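Local coordinates for putative cell surface protein (Streptococcus pyogenes, PDB 4OFQ), which probably serves as a cell-surface adhesin of the antigen I/II family, its calcium-binding C-terminal region being built from beta-sandwich domains, at residues K24-L34 / W224-D233; Y250-I261 / T270-T281. All blocks are in the same frame, centred on the assembly; numbering follows the deposited sequence.

Contact 1. Residues K24-L34 / W224-D233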
loop_
_atom_site.group_PDB
_atom_site.type_symbol
_atom_site.label_atom_id
_atom_site.label_comp_id
_atom_site.label_asym_id
_atom_site.label_seq_id
_atom_site.Cartn_x
_atom_site.Cartn_y
_atom_site.Cartn_z
ATOM N N LYS A 24 -0.537 8.006 11.614
ATOM C CA LYS A 24 -0.462 9.169 12.500
ATOM C C LYS A 24 -1.196 10.399 11.955
ATOM O O LYS A 24 -0.993 11.513 12.438
ATOM C CB LYS A 24 0.992 9.519 12.815
ATOM C CG LYS A 24 1.775 8.365 13.422
ATOM C CD LYS A 24 3.150 8.802 13.903
ATOM C CE LYS A 24 4.144 7.649 13.847
ATOM N NZ LYS A 24 4.319 7.153 12.449
ATOM N N GLY A 25 -2.043 10.192 10.952
ATOM C CA GLY A 25 -2.869 11.249 10.393
ATOM C C GLY A 25 -2.119 12.246 9.525
ATOM O O GLY A 25 -2.635 13.315 9.208
ATOM N N GLN A 26 -0.899 11.899 9.140
ATOM C CA GLN A 26 -0.091 12.754 8.277
ATOM C C GLN A 26 -0.368 12.440 6.813
ATOM O O GLN A 26 -0.559 11.285 6.453
ATOM C CB GLN A 26 1.393 12.542 8.580
ATOM C CG GLN A 26 1.818 13.080 9.940
ATOM C CD GLN A 26 1.782 14.599 10.000
ATOM O OE1 GLN A 26 0.779 15.198 10.401
ATOM N NE2 GLN A 26 2.881 15.230 9.596
ATOM N N SER A 27 -0.385 13.461 5.963
ATOM C CA SER A 27 -0.616 13.228 4.532
ATOM C C SER A 27 0.519 12.440 3.877
ATOM O O SER A 27 1.695 12.736 4.082
ATOM C CB SER A 27 -0.830 14.551 3.791
ATOM O OG SER A 27 -0.794 14.343 2.392
ATOM N N ILE A 28 0.159 11.416 3.107
ATOM C CA ILE A 28 1.132 10.644 2.353
ATOM C C ILE A 28 0.816 10.651 0.861
ATOM O O ILE A 28 1.193 9.742 0.134
ATOM C CB ILE A 28 1.269 9.204 2.890
ATOM C CG1 ILE A 28 -0.099 8.539 3.032
ATOM C CG2 ILE A 28 1.976 9.221 4.257
ATOM C CD1 ILE A 28 0.001 7.043 3.395
ATOM N N ASP A 29 0.130 11.702 0.419
ATOM C CA ASP A 29 -0.079 11.947 -0.997
ATOM C C ASP A 29 1.296 11.960 -1.664
ATOM O O ASP A 29 2.223 12.624 -1.181
ATOM C CB ASP A 29 -0.771 13.300 -1.190
ATOM C CG ASP A 29 -1.379 13.472 -2.581
ATOM O OD1 ASP A 29 -1.192 12.598 -3.459
ATOM O OD2 ASP A 29 -2.045 14.506 -2.799
ATOM N N GLY A 30 1.435 11.206 -2.749
ATOM C CA GLY A 30 2.674 11.177 -3.502
ATOM C C GLY A 30 3.685 10.147 -3.019
ATOM O O GLY A 30 4.764 10.030 -3.598
ATOM N N LYS A 31 3.350 9.402 -1.964
ATOM C CA LYS A 31 4.307 8.453 -1.363
ATOM C C LYS A 31 4.055 7.015 -1.796
ATOM O O LYS A 31 2.950 6.671 -2.222
ATOM C CB LYS A 31 4.248 8.513 0.163
ATOM C CG LYS A 31 4.320 9.906 0.726
ATOM C CD LYS A 31 5.626 10.561 0.371
ATOM C CE LYS A 31 5.708 11.953 0.969
ATOM N NZ LYS A 31 5.759 11.951 2.459
ATOM N N SER A 32 5.073 6.165 -1.663
ATOM C CA SER A 32 4.907 4.769 -2.037
ATOM C C SER A 32 4.242 3.951 -0.917
ATOM O O SER A 32 4.345 4.280 0.286
ATOM C CB SER A 32 6.246 4.145 -2.458
ATOM O OG SER A 32 7.183 4.208 -1.405
ATOM N N VAL A 33 3.549 2.895 -1.326
ATOM C CA VAL A 33 2.842 2.009 -0.407
ATOM C C VAL A 33 3.162 0.575 -0.805
ATOM O O VAL A 33 3.866 0.350 -1.787
ATOM C CB VAL A 33 1.312 2.235 -0.457
ATOM C CG1 VAL A 33 0.980 3.666 -0.058
ATOM C CG2 VAL A 33 0.760 1.910 -1.875
ATOM N N LEU A 34 2.641 -0.387 -0.045
ATOM C CA LEU A 34 2.920 -1.808 -0.248
ATOM C C LEU A 34 1.656 -2.527 -0.744
ATOM O O LEU A 34 0.551 -2.004 -0.587
ATOM C CB LEU A 34 3.425 -2.421 1.072
ATOM C CG LEU A 34 4.723 -1.783 1.582
ATOM C CD1 LEU A 34 5.094 -2.299 2.969
ATOM C CD2 LEU A 34 5.844 -2.076 0.593
ATOM N N TRP A 224 14.910 -7.017 -0.256
ATOM C CA TRP A 224 14.419 -5.902 -1.050
ATOM C C TRP A 224 14.807 -4.627 -0.327
ATOM O O TRP A 224 14.778 -4.569 0.902
ATOM C CB TRP A 224 12.884 -6.009 -1.197
ATOM C CG TRP A 224 12.229 -4.875 -1.912
ATOM C CD1 TRP A 224 12.349 -4.555 -3.236
ATOM C CD2 TRP A 224 11.326 -3.910 -1.349
ATOM N NE1 TRP A 224 11.599 -3.437 -3.525
ATOM C CE2 TRP A 224 10.951 -3.031 -2.388
ATOM C CE3 TRP A 224 10.796 -3.712 -0.071
ATOM C CZ2 TRP A 224 10.066 -1.969 -2.190
ATOM C CZ3 TRP A 224 9.913 -2.650 0.129
ATOM C CH2 TRP A 224 9.567 -1.787 -0.927
ATOM N N VAL A 225 15.198 -3.607 -1.082
ATOM C CA VAL A 225 15.533 -2.322 -0.476
ATOM C C VAL A 225 14.254 -1.483 -0.312
ATOM O O VAL A 225 13.543 -1.217 -1.282
ATOM C CB VAL A 225 16.557 -1.557 -1.311
ATOM C CG1 VAL A 225 16.754 -0.167 -0.731
ATOM C CG2 VAL A 225 17.906 -2.335 -1.361
ATOM N N VAL A 226 13.964 -1.089 0.926
ATOM C CA VAL A 226 12.818 -0.235 1.215
ATOM C C VAL A 226 13.204 1.191 0.864
ATOM O O VAL A 226 14.175 1.719 1.403
ATOM C CB VAL A 226 12.432 -0.327 2.701
ATOM C CG1 VAL A 226 11.231 0.547 3.017
ATOM C CG2 VAL A 226 12.123 -1.769 3.066
ATOM N N PRO A 227 12.453 1.816 -0.051
ATOM C CA PRO A 227 12.836 3.116 -0.606
ATOM C C PRO A 227 12.436 4.270 0.284
ATOM O O PRO A 227 11.546 4.111 1.132
ATOM C CB PRO A 227 12.024 3.186 -1.901
ATOM C CG PRO A 227 10.749 2.451 -1.540
ATOM C CD PRO A 227 11.217 1.293 -0.672
ATOM N N THR A 228 13.071 5.421 0.074
ATOM C CA THR A 228 12.686 6.634 0.777
ATOM C C THR A 228 11.449 7.217 0.115
ATOM O O THR A 228 11.035 6.750 -0.947
ATOM C CB THR A 228 13.810 7.691 0.793
ATOM O OG1 THR A 228 14.131 8.064 -0.550
ATOM C CG2 THR A 228 15.054 7.136 1.462
ATOM N N ASN A 229 10.872 8.233 0.751
ATOM C CA ASN A 229 9.606 8.817 0.307
ATOM C C ASN A 229 8.484 7.770 0.255
ATOM O O ASN A 229 7.680 7.719 -0.682
ATOM C CB ASN A 229 9.772 9.549 -1.028
ATOM C CG ASN A 229 8.758 10.668 -1.213
ATOM O OD1 ASN A 229 8.105 10.757 -2.249
ATOM N ND2 ASN A 229 8.619 11.522 -0.202
ATOM N N ARG A 230 8.464 6.923 1.277
ATOM C CA ARG A 230 7.426 5.924 1.446
ATOM C C ARG A 230 6.389 6.457 2.445
ATOM O O ARG A 230 6.666 7.403 3.196
ATOM C CB ARG A 230 8.042 4.620 1.955
ATOM C CG ARG A 230 8.793 4.803 3.268
ATOM C CD ARG A 230 9.321 3.497 3.756
ATOM N NE ARG A 230 10.027 3.612 5.021
ATOM C CZ ARG A 230 11.330 3.821 5.127
ATOM N NH1 ARG A 230 12.076 3.958 4.031
ATOM N NH2 ARG A 230 11.884 3.897 6.329
ATOM N N GLY A 231 5.198 5.864 2.445
ATOM C CA GLY A 231 4.132 6.301 3.332
ATOM C C GLY A 231 3.919 5.419 4.556
ATOM O O GLY A 231 2.834 5.415 5.155
ATOM N N TYR A 232 4.960 4.693 4.952
ATOM C CA TYR A 232 4.842 3.724 6.035
ATOM C C TYR A 232 6.165 3.547 6.767
ATOM O O TYR A 232 7.239 3.793 6.214
ATOM C CB TYR A 232 4.412 2.357 5.489
ATOM C CG TYR A 232 5.336 1.837 4.406
ATOM C CD1 TYR A 232 5.124 2.168 3.071
ATOM C CD2 TYR A 232 6.421 1.028 4.719
ATOM C CE1 TYR A 232 5.959 1.715 2.081
ATOM C CE2 TYR A 232 7.258 0.565 3.740
ATOM C CZ TYR A 232 7.030 0.907 2.424
ATOM O OH TYR A 232 7.882 0.455 1.447
ATOM N N ASP A 233 6.065 3.085 8.003
ATOM C CA ASP A 233 7.230 2.680 8.785
ATOM C C ASP A 233 7.369 1.167 8.747
ATOM O O ASP A 233 6.480 0.469 8.258
ATOM C CB ASP A 233 7.068 3.175 10.215
ATOM C CG ASP A 233 6.875 4.667 10.271
ATOM O OD1 ASP A 233 7.698 5.365 9.656
ATOM O OD2 ASP A 233 5.885 5.137 10.876
HETATM O O HOH W 1 6.324 12.115 -3.847
HETATM O O HOH W 2 8.169 10.015 3.586
HETATM O O HOH W 3 5.926 9.827 4.591
HETATM O O HOH W 4 7.324 1.520 -0.868
HETATM O O HOH W 5 9.292 5.502 -2.651
#
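Ser32 and Arg230 lie side by side in a single backbone bridge, the centre of this junction between the antigen I/II C2 family region and the loop 224-233 of the following C-terminus family region. Two backbone hydrogen bonds make it: Ser32 N to Asn229 O (3.2 Å) and Gly231 N to Ser32 O (2.8 Å). Gly231 lies close against Ile28 and Lys31: Ile28 CD1 is 3.7 Å from Gly231 O, and Ile28 CG2 packs on Gly231 CA.

Apolar packing centres on Leu34, which crosses Tyr232 at about a right angle. Its CD1 lies over the ring face, 3.9 Å from the Tyr232 centroid and 19° off the normal, a CH-pi contact, while CD2 reaches on to Trp224 CH2. With CG between backbone N and carbonyl carbon (chi1 56°), the Tyr232 ring stands between Leu34 and Arg230 CD, which covers its opposite face, with Ser32 O near its plane at the edge.

Polar side chains close the margins. Lys24 NZ forms a salt bridge with Asp233 OD2 (3.0 Å), while Asp233 OD1 pairs with Arg304. Arg230 NH1 donates to Pro227 O and to Ser306 O. Water links Ser32 OG to Tyr232 OH, two waters join Lys31 NZ to Arg230 O, and another bridges Gly30 O and Asn229 OD1.

With two direct backbone bonds, one salt bridge and several shared waters around a small apolar patch, the chemistry is that of a partly hydrated interdomain seam, consistent with a fixed orientation of the two domains.

Contact 2. Residues Y250-I261 / T270-T281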
loop_
_atom_site.group_PDB
_atom_site.type_symbol
_atom_site.label_atom_id
_atom_site.label_comp_id
_atom_site.label_asym_id
_atom_site.label_seq_id
_atom_site.Cartn_x
_atom_site.Cartn_y
_atom_site.Cartn_z
ATOM N N TYR A 250 23.034 -26.893 7.485
ATOM C CA TYR A 250 23.271 -25.536 7.986
ATOM C C TYR A 250 24.512 -25.437 8.874
ATOM O O TYR A 250 24.703 -26.244 9.788
ATOM C CB TYR A 250 22.039 -25.029 8.750
ATOM C CG TYR A 250 22.180 -23.641 9.341
ATOM C CD1 TYR A 250 21.919 -22.510 8.584
ATOM C CD2 TYR A 250 22.548 -23.465 10.667
ATOM C CE1 TYR A 250 22.045 -21.234 9.131
ATOM C CE2 TYR A 250 22.672 -22.195 11.223
ATOM C CZ TYR A 250 22.418 -21.091 10.451
ATOM O OH TYR A 250 22.542 -19.842 11.010
ATOM N N GLN A 251 25.350 -24.443 8.592
ATOM C CA GLN A 251 26.547 -24.192 9.395
ATOM C C GLN A 251 26.419 -22.885 10.174
ATOM O O GLN A 251 26.541 -22.874 11.396
ATOM C CB GLN A 251 27.796 -24.143 8.514
ATOM C CG GLN A 251 28.051 -25.418 7.720
ATOM C CD GLN A 251 28.372 -26.585 8.621
ATOM O OE1 GLN A 251 29.316 -26.523 9.415
ATOM N NE2 GLN A 251 27.581 -27.656 8.521
ATOM N N LYS A 252 26.164 -21.791 9.466
ATOM C CA LYS A 252 26.114 -20.478 10.104
ATOM C C LYS A 252 25.499 -19.448 9.168
ATOM O O LYS A 252 25.345 -19.696 7.972
ATOM C CB LYS A 252 27.529 -20.038 10.489
ATOM C CG LYS A 252 28.341 -19.503 9.319
ATOM C CD LYS A 252 29.646 -18.884 9.796
ATOM C CE LYS A 252 30.070 -17.723 8.915
ATOM N NZ LYS A 252 29.092 -16.604 8.914
ATOM N N ASP A 253 25.133 -18.286 9.703
ATOM C CA ASP A 253 24.688 -17.216 8.824
ATOM C C ASP A 253 25.396 -15.908 9.126
ATOM O O ASP A 253 26.237 -15.828 10.034
ATOM C CB ASP A 253 23.168 -17.039 8.874
ATOM C CG ASP A 253 22.681 -16.532 10.225
ATOM O OD1 ASP A 253 23.505 -16.372 11.152
ATOM O OD2 ASP A 253 21.461 -16.293 10.365
ATOM N N LYS A 254 25.065 -14.898 8.336
ATOM C CA LYS A 254 25.539 -13.538 8.556
ATOM C C LYS A 254 24.514 -12.625 7.897
ATOM O O LYS A 254 23.855 -13.024 6.937
ATOM C CB LYS A 254 26.918 -13.344 7.908
ATOM C CG LYS A 254 27.463 -11.927 8.017
ATOM C CD LYS A 254 28.948 -11.837 7.643
ATOM C CE LYS A 254 29.199 -12.273 6.210
ATOM N NZ LYS A 254 30.619 -12.029 5.791
ATOM N N VAL A 255 24.358 -11.412 8.408
ATOM C CA VAL A 255 23.429 -10.468 7.783
ATOM C C VAL A 255 24.071 -9.074 7.720
ATOM O O VAL A 255 24.612 -8.587 8.725
ATOM C CB VAL A 255 22.071 -10.443 8.536
ATOM C CG1 VAL A 255 22.288 -10.169 10.024
ATOM C CG2 VAL A 255 21.135 -9.395 7.917
ATOM N N LEU A 256 24.061 -8.462 6.534
ATOM C CA LEU A 256 24.765 -7.199 6.312
ATOM C C LEU A 256 23.846 -6.120 5.757
ATOM O O LEU A 256 22.970 -6.397 4.939
ATOM C CB LEU A 256 25.908 -7.390 5.314
ATOM C CG LEU A 256 26.938 -8.464 5.653
ATOM C CD1 LEU A 256 27.955 -8.608 4.527
ATOM C CD2 LEU A 256 27.618 -8.107 6.953
ATOM N N ALA A 257 24.070 -4.883 6.170
ATOM C CA ALA A 257 23.318 -3.771 5.594
ATOM C C ALA A 257 23.715 -3.610 4.132
ATOM O O ALA A 257 24.898 -3.696 3.797
ATOM C CB ALA A 257 23.582 -2.486 6.373
ATOM N N THR A 258 22.730 -3.412 3.254
ATOM C CA THR A 258 23.025 -3.171 1.841
ATOM C C THR A 258 22.853 -1.712 1.415
ATOM O O THR A 258 23.089 -1.368 0.254
ATOM C CB THR A 258 22.184 -4.074 0.926
ATOM O OG1 THR A 258 20.815 -4.018 1.333
ATOM C CG2 THR A 258 22.671 -5.512 1.014
ATOM N N VAL A 259 22.432 -0.863 2.353
ATOM C CA VAL A 259 22.371 0.583 2.155
ATOM C C VAL A 259 22.769 1.245 3.468
ATOM O O VAL A 259 22.768 0.588 4.505
ATOM C CB VAL A 259 20.939 1.073 1.831
ATOM C CG1 VAL A 259 20.451 0.529 0.486
ATOM C CG2 VAL A 259 19.973 0.699 2.960
ATOM N N ASP A 260 23.108 2.529 3.432
ATOM C CA ASP A 260 23.257 3.302 4.660
ATOM C C ASP A 260 21.890 3.466 5.331
ATOM O O ASP A 260 20.915 3.862 4.685
ATOM C CB ASP A 260 23.835 4.694 4.385
ATOM C CG ASP A 260 25.284 4.665 3.937
ATOM O OD1 ASP A 260 25.985 3.649 4.136
ATOM O OD2 ASP A 260 25.728 5.693 3.388
ATOM N N ILE A 261 21.827 3.169 6.624
ATOM C CA ILE A 261 20.578 3.211 7.384
ATOM C C ILE A 261 20.649 4.291 8.463
ATOM O O ILE A 261 21.543 4.273 9.306
ATOM C CB ILE A 261 20.274 1.844 8.049
ATOM C CG1 ILE A 261 20.189 0.741 6.990
ATOM C CG2 ILE A 261 18.971 1.903 8.864
ATOM C CD1 ILE A 261 20.309 -0.666 7.560
ATOM N N THR A 270 26.309 2.214 8.382
ATOM C CA THR A 270 26.796 2.263 7.014
ATOM C C THR A 270 26.569 0.964 6.257
ATOM O O THR A 270 26.516 -0.117 6.843
ATOM C CB THR A 270 28.272 2.644 6.968
ATOM O OG1 THR A 270 29.037 1.662 7.678
ATOM C CG2 THR A 270 28.462 3.996 7.620
ATOM N N LYS A 271 26.403 1.089 4.948
ATOM C CA LYS A 271 26.314 -0.069 4.069
ATOM C C LYS A 271 27.493 -1.003 4.332
ATOM O O LYS A 271 28.637 -0.549 4.448
ATOM C CB LYS A 271 26.308 0.399 2.613
ATOM C CG LYS A 271 26.354 -0.711 1.579
ATOM C CD LYS A 271 26.256 -0.113 0.179
ATOM C CE LYS A 271 26.460 -1.171 -0.884
ATOM N NZ LYS A 271 26.062 -0.663 -2.223
ATOM N N GLY A 272 27.208 -2.296 4.472
ATOM C CA GLY A 272 28.246 -3.283 4.731
ATOM C C GLY A 272 28.400 -3.666 6.192
ATOM O O GLY A 272 29.099 -4.628 6.513
ATOM N N THR A 273 27.754 -2.914 7.080
ATOM C CA THR A 273 27.824 -3.187 8.519
ATOM C C THR A 273 27.072 -4.477 8.888
ATOM O O THR A 273 25.996 -4.753 8.371
ATOM C CB THR A 273 27.240 -2.013 9.348
ATOM O OG1 THR A 273 27.971 -0.815 9.066
ATOM C CG2 THR A 273 27.317 -2.305 10.843
ATOM N N ASP A 274 27.658 -5.261 9.784
ATOM C CA ASP A 274 27.031 -6.456 10.321
ATOM C C ASP A 274 25.786 -6.102 11.136
ATOM O O ASP A 274 25.856 -5.283 12.048
ATOM C CB ASP A 274 28.032 -7.164 11.234
ATOM C CG ASP A 274 27.606 -8.570 11.571
ATOM O OD1 ASP A 274 26.704 -8.721 12.425
ATOM O OD2 ASP A 274 28.167 -9.515 10.976
ATOM N N LEU A 275 24.653 -6.731 10.833
ATOM C CA LEU A 275 23.413 -6.394 11.536
ATOM C C LEU A 275 22.921 -7.486 12.480
ATOM O O LEU A 275 21.774 -7.438 12.906
ATOM C CB LEU A 275 22.299 -6.070 10.533
ATOM C CG LEU A 275 22.603 -4.925 9.572
ATOM C CD1 LEU A 275 21.452 -4.725 8.579
ATOM C CD2 LEU A 275 22.888 -3.638 10.337
ATOM N N ALA A 276 23.772 -8.460 12.810
ATOM C CA ALA A 276 23.347 -9.577 13.666
ATOM C C ALA A 276 22.668 -9.149 14.966
ATOM O O ALA A 276 21.662 -9.737 15.368
ATOM C CB ALA A 276 24.512 -10.507 13.979
ATOM N N LYS A 277 23.213 -8.131 15.626
ATOM C CA LYS A 277 22.701 -7.743 16.935
ATOM C C LYS A 277 21.291 -7.155 16.886
ATOM O O LYS A 277 20.661 -6.957 17.926
ATOM C CB LYS A 277 23.665 -6.781 17.648
ATOM C CG LYS A 277 23.801 -5.404 17.005
ATOM C CD LYS A 277 24.869 -4.607 17.723
ATOM C CE LYS A 277 24.652 -3.116 17.613
ATOM N NZ LYS A 277 25.558 -2.350 18.531
ATOM N N TYR A 278 20.807 -6.860 15.681
ATOM C CA TYR A 278 19.461 -6.317 15.526
ATOM C C TYR A 278 18.493 -7.405 15.075
ATOM O O TYR A 278 17.348 -7.122 14.715
ATOM C CB TYR A 278 19.454 -5.172 14.509
ATOM C CG TYR A 278 20.478 -4.102 14.796
ATOM C CD1 TYR A 278 20.385 -3.313 15.942
ATOM C CD2 TYR A 278 21.532 -3.871 13.919
ATOM C CE1 TYR A 278 21.316 -2.322 16.204
ATOM C CE2 TYR A 278 22.473 -2.884 14.176
ATOM C CZ TYR A 278 22.354 -2.109 15.318
ATOM O OH TYR A 278 23.290 -1.127 15.584
ATOM N N THR A 279 18.957 -8.653 15.085
ATOM C CA THR A 279 18.161 -9.749 14.539
ATOM C C THR A 279 18.161 -10.976 15.438
ATOM O O THR A 279 18.906 -11.055 16.424
ATOM C CB THR A 279 18.676 -10.201 13.157
ATOM O OG1 THR A 279 20.005 -10.726 13.291
ATOM C CG2 THR A 279 18.682 -9.043 12.171
ATOM N N GLU A 280 17.325 -11.936 15.071
ATOM C CA GLU A 280 17.288 -13.236 15.731
ATOM C C GLU A 280 17.262 -14.306 14.657
ATOM O O GLU A 280 16.452 -14.251 13.729
ATOM C CB GLU A 280 16.043 -13.373 16.610
ATOM C CG GLU A 280 15.959 -12.377 17.757
ATOM C CD GLU A 280 14.576 -12.339 18.395
ATOM O OE1 GLU A 280 13.794 -13.295 18.189
ATOM O OE2 GLU A 280 14.270 -11.348 19.092
ATOM N N THR A 281 18.161 -15.274 14.773
ATOM C CA THR A 281 18.193 -16.379 13.835
ATOM C C THR A 281 17.632 -17.606 14.521
ATOM O O THR A 281 17.984 -17.902 15.661
ATOM C CB THR A 281 19.630 -16.667 13.356
ATOM O OG1 THR A 281 20.091 -15.579 12.544
ATOM C CG2 THR A 281 19.678 -17.971 12.546
HETATM O O HOH W 6 25.790 -11.245 10.842
#
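Thr270 sets its CA 3.3 Å from Asp260 OD1, and the same oxygen takes the backbone N-H of Lys271 nearly end-on, at 2.7 Å. The carboxylate reaches it with CG anti to the carbonyl carbon (chi1 -69°). The extended Lys271 side chain then runs alongside the backbone at Thr258, CD coming to 3.4 Å from Thr258 O. Residues 270-273 form a type II turn, with Gly272 at a positive phi; its N-H bonds to Ala257 O. Thr273 N and OG1 both bind Thr270 O, from one face of its plane, and Thr273 O accepts Ala257 N (2.9 Å).

Asp274 bridges with Leu256, and its OD2 is linked through a water to Val255 N. Its OD1 receives Ala276 N, an Asx turn leading into the 3-10 segment 276-278. This short pairing lies on strand 248-257, outermost in its four-stranded antiparallel sheet and paired on its other edge with strand 310-318; the segment 270-281 then leaves it for strand 279-284 of the second sheet, so the two segments span the sandwich of the C-terminus family region.

Leu275 N gives Val255 O an almost straight bond (2.8 Å, 175°), and its side chain turns inward: CD1 lies 3.8 Å from Ala257 CB, with Ile261 CD1 beyond and Phe294 of strand 289-294 nearby. Val255 CG1 sits against Ala276 N. Thr279 OG1 and N both bond back to Ala276 O. Facing Asp253 from the opposite direction, Thr281 OG1 donates to the syn lone pair of Asp253 OD2 (2.7 Å), an oxygen also hydrogen-bonded to Tyr290 OH. Thr281 CG2 rests 3.7 Å from Tyr250 OH.

From the N terminus, residues 24-34 lie within the first family region and include strand 32-33, outermost in its mixed sheet; contact 1 closes only after 189 residues, when the loop between strands 216-222 and 237-242 returns to them. It therefore ties the C2 family region to the C-terminus family region across a long sequence separation. Contact 2 follows in series, neither nested in contact 1 nor crossing it: a short excursion of eight residues separates 250-261 from 270-281, joining the edge strand of one sheet to the start of a strand in the other. Their centres lie about 24 Å apart, yet they meet where Val225 CG1 packs 4.0 Å from Val259 CG1, so the interdomain loop borders the local one.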